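Long-range contact in GH26A (Muricauda sp. MAR_2010_75, PDB 6Q75), which is a family 26 glycoside hydrolase that probably cleaves beta-linked polysaccharides such as mannans or related glycans: residues A[215-221]-A[244-250]. Residues are numbered along the deposited sequence; the frame is centred on the assembly and turned at random.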
ATOM      1  N   ILE A 215       0.268   6.979  -7.487  1.00 19.03           N
ATOM      2  CA  ILE A 215       1.674   6.710  -7.218  1.00 19.11           C
ATOM      3  C   ILE A 215       1.780   5.216  -6.965  1.00 20.50           C
ATOM      4  O   ILE A 215       1.125   4.691  -6.055  1.00 21.54           O
ATOM      5  CB  ILE A 215       2.174   7.522  -6.007  1.00 20.08           C
ATOM      6  CG1 ILE A 215       2.272   9.010  -6.388  1.00 21.49           C
ATOM      7  CG2 ILE A 215       3.535   7.019  -5.524  1.00 22.20           C
ATOM      8  CD1 ILE A 215       2.361   9.923  -5.185  1.00 24.19           C
ATOM      9  N   TRP A 216       2.595   4.516  -7.749  1.00 20.20           N
ATOM     10  CA  TRP A 216       2.566   3.058  -7.717  1.00 19.93           C
ATOM     11  C   TRP A 216       3.510   2.541  -6.647  1.00 20.50           C
ATOM     12  O   TRP A 216       4.735   2.637  -6.784  1.00 20.60           O
ATOM     13  CB  TRP A 216       2.903   2.464  -9.082  1.00 21.29           C
ATOM     14  CG  TRP A 216       1.726   2.626 -10.016  1.00 21.69           C
ATOM     15  CD1 TRP A 216       1.306   3.775 -10.628  1.00 24.46           C
ATOM     16  CD2 TRP A 216       0.753   1.620 -10.338  1.00 22.74           C
ATOM     17  NE1 TRP A 216       0.161   3.527 -11.358  1.00 23.92           N
ATOM     18  CE2 TRP A 216      -0.197   2.215 -11.189  1.00 22.16           C
ATOM     19  CE3 TRP A 216       0.619   0.268 -10.022  1.00 21.38           C
ATOM     20  CZ2 TRP A 216      -1.280   1.507 -11.702  1.00 24.43           C
ATOM     21  CZ3 TRP A 216      -0.452  -0.434 -10.535  1.00 22.25           C
ATOM     22  CH2 TRP A 216      -1.382   0.188 -11.389  1.00 19.80           C
ATOM     23  N   VAL A 217       2.936   1.952  -5.600  1.00 16.63           N
ATOM     24  CA  VAL A 217       3.721   1.477  -4.464  1.00 17.49           C
ATOM     25  C   VAL A 217       3.763  -0.035  -4.563  1.00 18.95           C
ATOM     26  O   VAL A 217       2.732  -0.704  -4.408  1.00 17.25           O
ATOM     27  CB  VAL A 217       3.140   1.914  -3.117  1.00 16.91           C
ATOM     28  CG1 VAL A 217       4.087   1.429  -1.961  1.00 17.29           C
ATOM     29  CG2 VAL A 217       2.955   3.440  -3.072  1.00 18.01           C
ATOM     30  N   TRP A 218       4.963  -0.569  -4.800  1.00 17.80           N
ATOM     31  CA  TRP A 218       5.205  -2.005  -4.826  1.00 16.04           C
ATOM     32  C   TRP A 218       5.526  -2.413  -3.396  1.00 15.40           C
ATOM     33  O   TRP A 218       6.576  -2.042  -2.881  1.00 17.97           O
ATOM     34  CB  TRP A 218       6.359  -2.306  -5.781  1.00 18.36           C
ATOM     35  CG  TRP A 218       6.761  -3.764  -5.922  1.00 19.11           C
ATOM     36  CD1 TRP A 218       6.264  -4.688  -6.820  1.00 18.09           C
ATOM     37  CD2 TRP A 218       7.793  -4.427  -5.198  1.00 18.78           C
ATOM     38  NE1 TRP A 218       6.924  -5.888  -6.678  1.00 16.68           N
ATOM     39  CE2 TRP A 218       7.863  -5.755  -5.683  1.00 20.59           C
ATOM     40  CE3 TRP A 218       8.666  -4.031  -4.169  1.00 19.14           C
ATOM     41  CZ2 TRP A 218       8.761  -6.687  -5.176  1.00 18.86           C
ATOM     42  CZ3 TRP A 218       9.560  -4.970  -3.667  1.00 21.28           C
ATOM     43  CH2 TRP A 218       9.606  -6.270  -4.171  1.00 22.70           C
ATOM     44  N   ASN A 219       4.604  -3.143  -2.746  1.00 16.77           N
ATOM     45  CA  ASN A 219       4.613  -3.340  -1.289  1.00 16.12           C
ATOM     46  C   ASN A 219       4.786  -4.837  -1.021  1.00 17.39           C
ATOM     47  O   ASN A 219       3.823  -5.602  -1.130  1.00 17.33           O
ATOM     48  CB  ASN A 219       3.303  -2.812  -0.681  1.00 18.56           C
ATOM     49  CG  ASN A 219       3.348  -2.637   0.851  1.00 20.29           C
ATOM     50  OD1 ASN A 219       2.576  -1.849   1.396  1.00 21.81           O
ATOM     51  ND2 ASN A 219       4.236  -3.371   1.541  1.00 18.96           N
ATOM     52  N   ALA A 220       5.995  -5.244  -0.640  1.00 16.28           N
ATOM     53  CA  ALA A 220       6.302  -6.636  -0.357  1.00 19.38           C
ATOM     54  C   ALA A 220       6.172  -6.921   1.138  1.00 19.13           C
ATOM     55  O   ALA A 220       5.739  -6.079   1.927  1.00 19.10           O
ATOM     56  CB  ALA A 220       7.706  -6.970  -0.865  1.00 19.75           C
ATOM     57  N   ASN A 221       6.530  -8.143   1.525  1.00 18.51           N
ATOM     58  CA  ASN A 221       6.656  -8.540   2.928  1.00 16.58           C
ATOM     59  C   ASN A 221       8.122  -8.735   3.284  1.00 17.09           C
ATOM     60  O   ASN A 221       8.921  -9.158   2.457  1.00 18.96           O
ATOM     61  CB  ASN A 221       5.910  -9.857   3.185  1.00 18.22           C
ATOM     62  CG  ASN A 221       5.468 -10.006   4.645  1.00 20.48           C
ATOM     63  OD1 ASN A 221       4.388  -9.555   5.005  1.00 21.04           O
ATOM     64  ND2 ASN A 221       6.308 -10.622   5.474  1.00 22.14           N
ATOM     65  N   VAL A 244       7.117   1.141 -11.182  1.00 20.05           N
ATOM     66  CA  VAL A 244       7.060   1.297  -9.725  1.00 19.24           C
ATOM     67  C   VAL A 244       7.587   2.686  -9.362  1.00 19.59           C
ATOM     68  O   VAL A 244       8.656   3.080  -9.835  1.00 23.52           O
ATOM     69  CB  VAL A 244       7.885   0.207  -9.006  1.00 21.28           C
ATOM     70  CG1 VAL A 244       7.905   0.469  -7.489  1.00 19.35           C
ATOM     71  CG2 VAL A 244       7.357  -1.209  -9.317  1.00 21.81           C
ATOM     72  N   ASP A 245       6.845   3.428  -8.518  1.00 19.83           N
ATOM     73  CA  ASP A 245       7.291   4.723  -7.994  1.00 20.19           C
ATOM     74  C   ASP A 245       7.997   4.588  -6.647  1.00 20.24           C
ATOM     75  O   ASP A 245       8.996   5.270  -6.397  1.00 20.32           O
ATOM     76  CB  ASP A 245       6.095   5.669  -7.807  1.00 20.52           C
ATOM     77  CG  ASP A 245       5.528   6.193  -9.135  1.00 26.46           C
ATOM     78  OD1 ASP A 245       6.278   6.820  -9.934  1.00 28.23           O
ATOM     79  OD2 ASP A 245       4.319   5.965  -9.377  1.00 24.99           O
ATOM     80  N   ILE A 246       7.465   3.753  -5.769  1.00 18.19           N
ATOM     81  CA  ILE A 246       7.938   3.650  -4.387  1.00 17.87           C
ATOM     82  C   ILE A 246       7.969   2.175  -4.031  1.00 18.05           C
ATOM     83  O   ILE A 246       7.055   1.431  -4.403  1.00 18.59           O
ATOM     84  CB  ILE A 246       7.007   4.434  -3.444  1.00 17.43           C
ATOM     85  CG1 ILE A 246       7.004   5.917  -3.818  1.00 19.53           C
ATOM     86  CG2 ILE A 246       7.436   4.245  -1.952  1.00 17.04           C
ATOM     87  CD1 ILE A 246       6.380   6.785  -2.795  1.00 23.02           C
ATOM     88  N   LEU A 247       8.996   1.738  -3.285  1.00 17.93           N
ATOM     89  CA  LEU A 247       9.044   0.366  -2.786  1.00 17.82           C
ATOM     90  C   LEU A 247       8.739   0.342  -1.296  1.00 18.10           C
ATOM     91  O   LEU A 247       9.107   1.253  -0.559  1.00 17.76           O
ATOM     92  CB  LEU A 247      10.402  -0.315  -3.057  1.00 17.19           C
ATOM     93  CG  LEU A 247      10.777  -0.580  -4.526  1.00 23.26           C
ATOM     94  CD1 LEU A 247      11.159   0.683  -5.271  1.00 18.52           C
ATOM     95  CD2 LEU A 247      11.886  -1.656  -4.646  1.00 18.16           C
ATOM     96  N   ALA A 248       7.974  -0.649  -0.871  1.00 17.34           N
ATOM     97  CA  ALA A 248       7.559  -0.687   0.515  1.00 16.94           C
ATOM     98  C   ALA A 248       7.607  -2.120   1.002  1.00 18.49           C
ATOM     99  O   ALA A 248       7.611  -3.073   0.219  1.00 19.01           O
ATOM    100  CB  ALA A 248       6.142  -0.131   0.705  1.00 20.26           C
ATOM    101  N   THR A 249       7.635  -2.262   2.316  1.00 17.05           N
ATOM    102  CA  THR A 249       7.573  -3.593   2.902  1.00 20.81           C
ATOM    103  C   THR A 249       6.775  -3.536   4.196  1.00 19.50           C
ATOM    104  O   THR A 249       6.591  -2.471   4.792  1.00 20.76           O
ATOM    105  CB  THR A 249       8.973  -4.179   3.128  1.00 24.42           C
ATOM    106  OG1 THR A 249       8.853  -5.592   3.356  1.00 27.60           O
ATOM    107  CG2 THR A 249       9.637  -3.525   4.302  1.00 22.30           C
ATOM    108  N   ASP A 250       6.276  -4.702   4.604  1.00 18.67           N
ATOM    109  CA  ASP A 250       5.451  -4.864   5.793  1.00 19.00           C
ATOM    110  C   ASP A 250       6.295  -5.533   6.863  1.00 19.41           C
ATOM    111  O   ASP A 250       6.892  -6.587   6.609  1.00 20.34           O
ATOM    112  CB  ASP A 250       4.196  -5.709   5.497  1.00 17.83           C
ATOM    113  CG  ASP A 250       3.237  -4.999   4.531  1.00 17.71           C
ATOM    114  OD1 ASP A 250       3.475  -3.822   4.207  1.00 19.76           O
ATOM    115  OD2 ASP A 250       2.249  -5.600   4.110  1.00 20.07           O
TER
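Asn219 reaches along the inner face of the barrel to Asp250, its ND2 giving a hydrogen bond to Asp250 OD1 (2.8 Å) from above the carboxylate plane, with amide and carboxylate turned 78° apart. With CG anti to the backbone N (chi1 -165°), the Asn219 amide packs beside Ala248, CG lying 3.8 Å from Ala248 CB; its OD1 accepts from Arg173 NE, so both ends of the amide are held. Toward the N-terminal strand ends Val217 CG1 meets Ala248 CB at 3.7 Å. In the parallel ladder Trp218 N bonds to Ile246 O, Ala248 N to Trp218 O and Ala220 N to Ala248 O; Trp216 O accepts from both Asp245 N and Ile246 N. Asp245 OD2 takes Trp216 N on its anti lone pair in a nearly straight bond (2.8 Å, 175°). On the outer face Trp218 CB packs against Val244 CG1 (3.6 Å), while its indole, swung anti to N, brings CE3 to Leu247 CD2 (4.0 Å) and lets NE1 hydrogen-bond to Phe237 O. Asp250 lies near Glu177 and a bound Tris molecule at the C-terminal strand ends, where (beta/alpha)8 barrels have their active site. Strands 170-173 and 273-278 flank the pair; helices 194-208 and 258-268 pack outside, helix 30-40 against Ile215 and Asp245.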